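Local coordinates for periplasmic sugar-binding protein (Chloroflexus aurantiacus, PDB 4RXU), which binds D-glucose in the cleft between its two lobes and is probably the periplasmic solute-binding component of an ABC-type sugar transporter, at residues K192-A197 with I215-T220; G154-L159 with G244-L249; Q29-G34 with Y61-L66. All coordinates share one frame; numbering follows the deposited sequence.

Interaction 1: residues K192-A197 with I215-T220; sequences KNSSEA and IGQVTT
The amide end of Gln-217 lies across the start of helix 195-199, its CD packed 3.3 Å from CG of Glu-196 where the two side chains cross at about a right angle. Gln-217 sits on helix 208-218. Its CG lies anti to the carbonyl carbon (chi1 -72°) and the chain runs on extended, which carries the amide across to the other segment. There the oxygen OE1 accepts twice: from the hydroxyl OG of Ser-194 at 2.8 Å, a donor lying in the carbonyl plane, and from the backbone N of Glu-196 at 2.9 Å, which is tilted 31° from that plane. The nitrogen is used too, for NE2 donates to OG of Ser-195 at 3.0 Å, staying close to the amide plane and nearly straight at 174°. Ser-194 is the N-cap of helix 195-199, and its OG also accepts from Ala-197 N at 3.0 Å. The capping hydroxyl therefore receives one bond from its own helix and gives another to the neighbouring one.

Beside this polar cluster, CG1 of Val-218 rests on CB of Ser-194 (3.7 Å), and a water donates to both Asn-193 O and Gln-217 O. The amide of Asn-193 turns to other partners, its ND2 donating to Leu-159 O and Asn-234 OD1. The chain then leads on from helix 208-218 to Trp-222 of the glucose pocket, whose backbone N is bonded to OG1 of Thr-220.

Bonds at both ends of the amide fix its rotation. A flip would set NE2 against the N-H of Glu-196, whereas the observed orientation places a carbonyl oxygen at a helix N-terminus, where the helix dipole would be expected to favour it.

Interaction 2: residues G154-L159 with G244-L249; sequences GNPLYL and GKVYIL
The ring of Tyr-247 has the carbonyl oxygen of Pro-156 at its edge and in its plane, with CD1 3.6 Å from that O. Asn-155 OD1 approaches the same ring obliquely, 3.7 Å from CE1, its amide plane steeply inclined to the ring. Two further aromatic rings pack on Tyr-247: Phe-273 meets it with nearly parallel planes, Phe-189 edge-to-face. The Tyr-158 ring has the carbonyl oxygen of Tyr-247 near its plane at one edge, while CB of Val-246 comes in obliquely and Phe-263 packs edge-to-face.

The two tyrosines belong to neighbouring strands, 155-159 and 246-249, in the middle of a four-stranded parallel sheet of order 2-1-3-4, the Rossmann-like core of one lobe of a type I periplasmic binding protein. Tyr-247 N donates to Pro-156 O in a bent bond (141°), Tyr-158 N to Tyr-247 O at 2.8 Å, and Leu-249 N to Tyr-158 O at 2.9 Å, the last two running nearly along the C=O axis.

On the face carrying Leu-157, Tyr-247, Leu-159 and Leu-249, the CD2 methyls of Leu-159 and Leu-249 meet at 4.2 Å under helix 167-185. Leu-157 brings CD1 to 4.0 Å from Tyr-247 CB because its CG stands anti to the backbone N (chi1 179°). The other face, with Tyr-158 and Ile-248, is packed by helix 253-264.

One water donates to both Asn-155 OD1 and Tyr-247 OH, and that hydroxyl is also hydrogen-bonded to His-149 O. A phenylalanine in place of Tyr-247 would keep the ring but is likely to leave His-149 O and this water without their shared mate. ND2 of Asn-155 donates to Thr-188 O and Ser-151 O, while Tyr-158 OH is bonded to Asp-242 O.

Interaction 3: residues Q29-G34 with Y61-L66; sequences QQLAVG and YQVEIL
Strand 29-37, helix 44-59 and strand 61-67 form a beta-alpha-beta crossover in the sheet of the N-terminal lobe, and this contact is the parallel pairing of its two strands. Gln-62 bonds to the residues on both sides of its partner Gln-30: its N donates to Gln-29 O at 2.8 Å, and its O accepts from Leu-31 N at 3.1 Å.

Past Leu-31 the pairing is interrupted. Ala-32 is the centre of an inverse gamma turn, closed by a weak bond from Val-33 N to Leu-31 O, and two waters span the break. One donates to Leu-31 O and Gln-62 O; the other donates to Val-33 O and accepts from Glu-64 N at 2.8 Å.

Tyr-61 carries the main side-chain contact. CD1 of Leu-31 sits over one face of its ring, 3.6 Å from the centroid and 17° off the normal, a CH-pi contact. Gln-29 runs alongside in the same direction, its OE1 at the ring's edge 3.8 Å from CE1, with the amide plane steeply turned against the ring. The CG of Gln-29 is placed between its backbone N and carbonyl carbon (chi1 51°), which lays the chain beside the tyrosine. Val-63 fits its CG2 against Leu-31 CB (3.9 Å) and its CG1 against Val-33 CG1 (4.0 Å). Helix 300-315 packs on Leu-31, Val-33 and Tyr-61.

Where the turn interrupts direct backbone bonding, water thus links the peptide groups of the two strands, while the apolar side chains of Leu-31, Val-33 and Val-63 stay in contact.

Interactions 1 and 2 belong to one lobe and interaction 3 to the other. Along the chain interaction 3 closes first; interaction 1 is then nested within the long loop closed by interaction 2. Interactions 1 and 2, their centres about 13 Å apart, touch at strand 155-159, where Lys-192 N probably donates to Leu-157 O, joining the contact between helices 195-199 and 208-218 to the parallel sheet. Interaction 3 is remote, its centre about 41 Å from that of interaction 1 and 46 Å from that of interaction 2, across the chain's centre. Glucose lies between the lobes, so the contacts lie in the two lobes that flank the sugar cleft.

Interaction 1: residues K192-A197 with I215-T220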
loop_
_atom_site.group_PDB
_atom_site.type_symbol
_atom_site.label_atom_id
_atom_site.label_comp_id
_atom_site.label_asym_id
_atom_site.label_seq_id
_atom_site.Cartn_x
_atom_site.Cartn_y
_atom_site.Cartn_z
ATOM N N LYS A 192 -22.398 -3.912 -0.035
ATOM C CA LYS A 192 -23.125 -4.001 -1.304
ATOM C C LYS A 192 -22.419 -4.717 -2.440
ATOM O O LYS A 192 -23.054 -4.958 -3.469
ATOM C CB LYS A 192 -23.491 -2.611 -1.819
ATOM C CG LYS A 192 -24.270 -1.806 -0.802
ATOM C CD LYS A 192 -25.617 -2.443 -0.543
ATOM C CE LYS A 192 -26.393 -1.638 0.483
ATOM N NZ LYS A 192 -27.786 -2.138 0.509
ATOM N N ASN A 193 -21.140 -5.066 -2.273
ATOM C CA ASN A 193 -20.388 -5.672 -3.375
ATOM C C ASN A 193 -19.531 -6.894 -3.050
ATOM O O ASN A 193 -18.543 -7.159 -3.715
ATOM C CB ASN A 193 -19.524 -4.629 -4.055
ATOM C CG ASN A 193 -18.381 -4.177 -3.190
ATOM O OD1 ASN A 193 -18.476 -4.198 -1.967
ATOM N ND2 ASN A 193 -17.296 -3.745 -3.829
ATOM N N SER A 194 -19.902 -7.646 -2.026
ATOM C CA SER A 194 -19.149 -8.857 -1.725
ATOM C C SER A 194 -19.967 -9.820 -0.900
ATOM O O SER A 194 -20.099 -9.678 0.316
ATOM C CB SER A 194 -17.823 -8.558 -0.983
ATOM O OG SER A 194 -17.200 -9.759 -0.560
ATOM N N SER A 195 -20.490 -10.841 -1.558
ATOM C CA SER A 195 -21.214 -11.884 -0.862
ATOM C C SER A 195 -20.339 -12.636 0.137
ATOM O O SER A 195 -20.804 -13.090 1.188
ATOM C CB SER A 195 -21.830 -12.880 -1.862
ATOM O OG SER A 195 -20.850 -13.568 -2.625
ATOM N N GLU A 196 -19.054 -12.741 -0.175
ATOM C CA GLU A 196 -18.156 -13.441 0.730
ATOM C C GLU A 196 -18.002 -12.643 2.020
ATOM O O GLU A 196 -17.990 -13.232 3.111
ATOM C CB GLU A 196 -16.790 -13.681 0.089
ATOM C CG GLU A 196 -16.797 -14.610 -1.134
ATOM C CD GLU A 196 -16.857 -16.104 -0.824
ATOM O OE1 GLU A 196 -16.803 -16.480 0.348
ATOM O OE2 GLU A 196 -16.901 -16.917 -1.767
ATOM N N ALA A 197 -17.865 -11.319 1.896
ATOM C CA ALA A 197 -17.754 -10.465 3.077
ATOM C C ALA A 197 -19.034 -10.511 3.897
ATOM O O ALA A 197 -18.978 -10.590 5.122
ATOM C CB ALA A 197 -17.426 -9.048 2.690
ATOM N N ILE A 215 -11.121 -10.650 -0.861
ATOM C CA ILE A 215 -10.248 -9.902 -1.756
ATOM C C ILE A 215 -10.475 -10.352 -3.191
ATOM O O ILE A 215 -10.508 -9.542 -4.090
ATOM C CB ILE A 215 -8.762 -9.989 -1.317
ATOM C CG1 ILE A 215 -8.608 -9.250 0.009
ATOM C CG2 ILE A 215 -7.794 -9.512 -2.418
ATOM C CD1 ILE A 215 -7.303 -9.526 0.710
ATOM N N GLY A 216 -10.685 -11.642 -3.405
ATOM C CA GLY A 216 -10.932 -12.122 -4.781
ATOM C C GLY A 216 -12.124 -11.463 -5.442
ATOM O O GLY A 216 -12.146 -11.228 -6.639
ATOM N N GLN A 217 -13.157 -11.212 -4.643
ATOM C CA GLN A 217 -14.378 -10.578 -5.154
ATOM C C GLN A 217 -14.245 -9.073 -5.365
ATOM O O GLN A 217 -14.972 -8.499 -6.190
ATOM C CB GLN A 217 -15.535 -10.812 -4.200
ATOM C CG GLN A 217 -16.038 -12.224 -4.219
ATOM C CD GLN A 217 -17.369 -12.322 -3.510
ATOM O OE1 GLN A 217 -17.564 -11.716 -2.464
ATOM N NE2 GLN A 217 -18.273 -13.102 -4.059
ATOM N N VAL A 218 -13.346 -8.443 -4.616
ATOM C CA VAL A 218 -13.247 -6.968 -4.607
ATOM C C VAL A 218 -11.873 -6.442 -5.025
ATOM O O VAL A 218 -11.584 -5.275 -4.852
ATOM C CB VAL A 218 -13.703 -6.337 -3.261
ATOM C CG1 VAL A 218 -15.097 -6.830 -2.880
ATOM C CG2 VAL A 218 -12.708 -6.581 -2.126
ATOM N N THR A 219 -11.047 -7.283 -5.634
ATOM C CA THR A 219 -9.682 -6.873 -5.938
ATOM C C THR A 219 -9.626 -5.909 -7.103
ATOM O O THR A 219 -10.285 -6.100 -8.123
ATOM C CB THR A 219 -8.700 -8.055 -6.149
ATOM O OG1 THR A 219 -7.378 -7.531 -6.288
ATOM C CG2 THR A 219 -9.036 -8.895 -7.389
ATOM N N THR A 220 -8.806 -4.885 -6.913
ATOM C CA THR A 220 -8.443 -3.948 -7.956
ATOM C C THR A 220 -7.182 -4.385 -8.680
ATOM O O THR A 220 -6.832 -3.804 -9.705
ATOM C CB THR A 220 -8.143 -2.582 -7.368
ATOM O OG1 THR A 220 -6.987 -2.685 -6.513
ATOM C CG2 THR A 220 -9.303 -2.060 -6.594
HETATM O O HOH W 1 -17.422 -7.008 -6.194
#

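Interaction 2: residues G154-L159 with G244-L249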
loop_
_atom_site.group_PDB
_atom_site.type_symbol
_atom_site.label_atom_id
_atom_site.label_comp_id
_atom_site.label_asym_id
_atom_site.label_seq_id
_atom_site.Cartn_x
_atom_site.Cartn_y
_atom_site.Cartn_z
ATOM N N GLY A 154 -27.910 1.258 7.904
ATOM C CA GLY A 154 -28.152 0.863 6.534
ATOM C C GLY A 154 -27.389 1.681 5.523
ATOM O O GLY A 154 -27.799 1.773 4.369
ATOM N N ASN A 155 -26.281 2.274 5.942
ATOM C CA ASN A 155 -25.412 2.995 5.009
ATOM C C ASN A 155 -24.712 2.035 4.051
ATOM O O ASN A 155 -24.031 1.114 4.504
ATOM C CB ASN A 155 -24.346 3.735 5.794
ATOM C CG ASN A 155 -24.916 4.814 6.666
ATOM O OD1 ASN A 155 -25.317 5.854 6.177
ATOM N ND2 ASN A 155 -24.986 4.556 7.963
ATOM N N PRO A 156 -24.862 2.233 2.732
ATOM C CA PRO A 156 -24.162 1.350 1.810
ATOM C C PRO A 156 -22.641 1.437 1.927
ATOM O O PRO A 156 -22.088 2.540 1.944
ATOM C CB PRO A 156 -24.606 1.849 0.430
ATOM C CG PRO A 156 -25.953 2.451 0.682
ATOM C CD PRO A 156 -25.790 3.137 2.021
ATOM N N LEU A 157 -22.012 0.270 1.896
ATOM C CA LEU A 157 -20.576 0.125 2.017
ATOM C C LEU A 157 -20.077 -0.719 0.856
ATOM O O LEU A 157 -20.554 -1.848 0.634
ATOM C CB LEU A 157 -20.211 -0.524 3.361
ATOM C CG LEU A 157 -18.709 -0.767 3.605
ATOM C CD1 LEU A 157 -17.938 0.534 3.647
ATOM C CD2 LEU A 157 -18.530 -1.529 4.904
ATOM N N TYR A 158 -19.152 -0.152 0.100
ATOM C CA TYR A 158 -18.522 -0.823 -1.015
ATOM C C TYR A 158 -17.054 -1.061 -0.650
ATOM O O TYR A 158 -16.326 -0.112 -0.319
ATOM C CB TYR A 158 -18.647 0.036 -2.269
ATOM C CG TYR A 158 -20.084 0.126 -2.773
ATOM C CD1 TYR A 158 -21.015 0.985 -2.184
ATOM C CD2 TYR A 158 -20.509 -0.663 -3.829
ATOM C CE1 TYR A 158 -22.330 1.064 -2.648
ATOM C CE2 TYR A 158 -21.820 -0.605 -4.292
ATOM C CZ TYR A 158 -22.735 0.256 -3.699
ATOM O OH TYR A 158 -24.046 0.301 -4.174
ATOM N N LEU A 159 -16.639 -2.323 -0.685
ATOM C CA LEU A 159 -15.276 -2.715 -0.279
ATOM C C LEU A 159 -14.414 -2.958 -1.494
ATOM O O LEU A 159 -14.883 -3.553 -2.476
ATOM C CB LEU A 159 -15.321 -4.015 0.542
ATOM C CG LEU A 159 -16.171 -3.997 1.824
ATOM C CD1 LEU A 159 -16.300 -5.395 2.403
ATOM C CD2 LEU A 159 -15.651 -3.008 2.868
ATOM N N GLY A 244 -27.488 6.299 -3.004
ATOM C CA GLY A 244 -27.655 7.486 -2.201
ATOM C C GLY A 244 -26.327 7.934 -1.621
ATOM O O GLY A 244 -25.393 8.262 -2.332
ATOM N N LYS A 245 -26.259 7.958 -0.309
ATOM C CA LYS A 245 -25.042 8.373 0.374
ATOM C C LYS A 245 -24.229 7.156 0.753
ATOM O O LYS A 245 -24.635 6.384 1.628
ATOM C CB LYS A 245 -25.408 9.131 1.624
ATOM C CG LYS A 245 -24.225 9.718 2.348
ATOM C CD LYS A 245 -24.703 10.923 3.103
ATOM C CE LYS A 245 -24.319 10.782 4.537
ATOM N NZ LYS A 245 -25.051 11.821 5.299
ATOM N N VAL A 246 -23.052 7.010 0.148
ATOM C CA VAL A 246 -22.356 5.739 0.170
ATOM C C VAL A 246 -20.937 5.901 0.659
ATOM O O VAL A 246 -20.373 6.981 0.644
ATOM C CB VAL A 246 -22.376 5.037 -1.207
ATOM C CG1 VAL A 246 -23.795 4.960 -1.758
ATOM C CG2 VAL A 246 -21.448 5.716 -2.204
ATOM N N TYR A 247 -20.384 4.775 1.092
ATOM C CA TYR A 247 -19.092 4.694 1.768
ATOM C C TYR A 247 -18.235 3.686 1.006
ATOM O O TYR A 247 -18.673 2.560 0.763
ATOM C CB TYR A 247 -19.338 4.294 3.232
ATOM C CG TYR A 247 -20.071 5.396 3.903
ATOM C CD1 TYR A 247 -21.466 5.494 3.815
ATOM C CD2 TYR A 247 -19.384 6.393 4.568
ATOM C CE1 TYR A 247 -22.139 6.564 4.379
ATOM C CE2 TYR A 247 -20.060 7.465 5.151
ATOM C CZ TYR A 247 -21.433 7.534 5.050
ATOM O OH TYR A 247 -22.100 8.591 5.614
ATOM N N ILE A 248 -17.035 4.106 0.609
ATOM C CA ILE A 248 -16.194 3.333 -0.288
ATOM C C ILE A 248 -14.800 3.161 0.318
ATOM O O ILE A 248 -14.081 4.131 0.561
ATOM C CB ILE A 248 -16.028 4.017 -1.646
ATOM C CG1 ILE A 248 -17.393 4.308 -2.294
ATOM C CG2 ILE A 248 -15.124 3.179 -2.565
ATOM C CD1 ILE A 248 -17.347 5.305 -3.427
ATOM N N LEU A 249 -14.452 1.904 0.588
ATOM C CA LEU A 249 -13.106 1.534 1.061
ATOM C C LEU A 249 -12.255 1.296 -0.177
ATOM O O LEU A 249 -12.222 0.185 -0.693
ATOM C CB LEU A 249 -13.141 0.274 1.927
ATOM C CG LEU A 249 -11.746 -0.100 2.468
ATOM C CD1 LEU A 249 -11.297 0.838 3.582
ATOM C CD2 LEU A 249 -11.768 -1.536 2.943
HETATM O O HOH W 2 -24.457 8.260 7.146
HETATM O O HOH W 3 -26.335 6.368 3.688
#

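Interaction 3: residues Q29-G34 with Y61-L66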
loop_
_atom_site.group_PDB
_atom_site.type_symbol
_atom_site.label_atom_id
_atom_site.label_comp_id
_atom_site.label_asym_id
_atom_site.label_seq_id
_atom_site.Cartn_x
_atom_site.Cartn_y
_atom_site.Cartn_z
ATOM N N GLN A 29 30.448 7.563 -4.145
ATOM C CA GLN A 29 30.971 6.226 -3.862
ATOM C C GLN A 29 29.960 5.160 -4.276
ATOM O O GLN A 29 28.760 5.269 -4.023
ATOM C CB GLN A 29 31.423 6.040 -2.401
ATOM C CG GLN A 29 30.425 6.444 -1.330
ATOM C CD GLN A 29 30.970 6.337 0.093
ATOM O OE1 GLN A 29 30.881 7.296 0.864
ATOM N NE2 GLN A 29 31.515 5.172 0.454
ATOM N N GLN A 30 30.466 4.132 -4.946
ATOM C CA GLN A 30 29.657 2.990 -5.290
ATOM C C GLN A 30 29.483 2.186 -4.009
ATOM O O GLN A 30 30.461 1.796 -3.368
ATOM C CB GLN A 30 30.356 2.112 -6.320
ATOM C CG GLN A 30 29.953 2.308 -7.763
ATOM C CD GLN A 30 30.628 1.268 -8.635
ATOM O OE1 GLN A 30 31.712 0.780 -8.305
ATOM N NE2 GLN A 30 29.990 0.907 -9.739
ATOM N N LEU A 31 28.241 1.968 -3.620
ATOM C CA LEU A 31 27.955 1.076 -2.506
ATOM C C LEU A 31 27.597 -0.310 -3.025
ATOM O O LEU A 31 26.957 -0.447 -4.061
ATOM C CB LEU A 31 26.793 1.614 -1.662
ATOM C CG LEU A 31 27.013 2.958 -0.974
ATOM C CD1 LEU A 31 25.811 3.254 -0.091
ATOM C CD2 LEU A 31 28.294 3.015 -0.171
ATOM N N ALA A 32 27.992 -1.328 -2.269
ATOM C CA ALA A 32 27.665 -2.725 -2.586
ATOM C C ALA A 32 26.254 -3.052 -2.137
ATOM O O ALA A 32 25.995 -3.913 -1.277
ATOM C CB ALA A 32 28.683 -3.665 -1.975
ATOM N N VAL A 33 25.343 -2.341 -2.768
ATOM C CA VAL A 33 23.909 -2.393 -2.470
ATOM C C VAL A 33 23.180 -2.389 -3.816
ATOM O O VAL A 33 23.624 -1.727 -4.761
ATOM C CB VAL A 33 23.439 -1.197 -1.622
ATOM C CG1 VAL A 33 21.940 -1.283 -1.345
ATOM C CG2 VAL A 33 24.201 -1.142 -0.318
ATOM N N GLY A 34 22.072 -3.125 -3.885
ATOM C CA GLY A 34 21.204 -3.127 -5.048
ATOM C C GLY A 34 19.777 -2.978 -4.580
ATOM O O GLY A 34 19.415 -3.458 -3.495
ATOM N N TYR A 61 26.085 8.700 -2.922
ATOM C CA TYR A 61 26.078 7.244 -3.070
ATOM C C TYR A 61 25.564 6.874 -4.452
ATOM O O TYR A 61 24.662 7.521 -4.987
ATOM C CB TYR A 61 25.164 6.555 -2.051
ATOM C CG TYR A 61 25.534 6.655 -0.588
ATOM C CD1 TYR A 61 26.851 6.836 -0.158
ATOM C CD2 TYR A 61 24.541 6.509 0.377
ATOM C CE1 TYR A 61 27.155 6.908 1.199
ATOM C CE2 TYR A 61 24.827 6.578 1.725
ATOM C CZ TYR A 61 26.131 6.771 2.140
ATOM O OH TYR A 61 26.356 6.820 3.496
ATOM N N GLN A 62 26.191 5.853 -5.030
ATOM C CA GLN A 62 25.702 5.246 -6.252
ATOM C C GLN A 62 25.267 3.814 -5.986
ATOM O O GLN A 62 26.050 2.980 -5.517
ATOM C CB GLN A 62 26.727 5.261 -7.374
ATOM C CG GLN A 62 26.038 5.079 -8.726
ATOM C CD GLN A 62 26.357 3.764 -9.420
ATOM O OE1 GLN A 62 25.723 2.729 -9.180
ATOM N NE2 GLN A 62 27.332 3.814 -10.326
ATOM N N VAL A 63 23.993 3.572 -6.256
ATOM C CA VAL A 63 23.347 2.278 -6.032
ATOM C C VAL A 63 22.401 2.012 -7.207
ATOM O O VAL A 63 21.568 2.859 -7.561
ATOM C CB VAL A 63 22.537 2.300 -4.721
ATOM C CG1 VAL A 63 21.675 1.055 -4.563
ATOM C CG2 VAL A 63 23.438 2.495 -3.517
ATOM N N GLU A 64 22.526 0.833 -7.807
ATOM C CA GLU A 64 21.693 0.495 -8.950
ATOM C C GLU A 64 20.267 0.154 -8.502
ATOM O O GLU A 64 20.071 -0.551 -7.509
ATOM C CB GLU A 64 22.289 -0.664 -9.761
ATOM C CG GLU A 64 21.536 -0.942 -11.056
ATOM C CD GLU A 64 22.268 -1.902 -11.982
ATOM O OE1 GLU A 64 23.124 -2.674 -11.491
ATOM O OE2 GLU A 64 21.989 -1.886 -13.203
ATOM N N ILE A 65 19.294 0.678 -9.246
ATOM C CA ILE A 65 17.868 0.370 -9.075
ATOM C C ILE A 65 17.395 -0.377 -10.313
ATOM O O ILE A 65 17.555 0.091 -11.422
ATOM C CB ILE A 65 17.027 1.657 -8.921
ATOM C CG1 ILE A 65 17.537 2.477 -7.717
ATOM C CG2 ILE A 65 15.542 1.342 -8.762
ATOM C CD1 ILE A 65 16.917 3.855 -7.567
ATOM N N LEU A 66 16.857 -1.564 -10.100
ATOM C CA LEU A 66 16.265 -2.392 -11.152
ATOM C C LEU A 66 14.781 -2.590 -10.878
ATOM O O LEU A 66 14.360 -2.749 -9.722
ATOM C CB LEU A 66 16.903 -3.777 -11.194
ATOM C CG LEU A 66 18.388 -3.762 -11.538
ATOM C CD1 LEU A 66 19.011 -5.140 -11.390
ATOM C CD2 LEU A 66 18.618 -3.233 -12.939
HETATM O O HOH W 4 26.803 0.463 -6.702
HETATM O O HOH W 5 24.505 -1.077 -7.142
#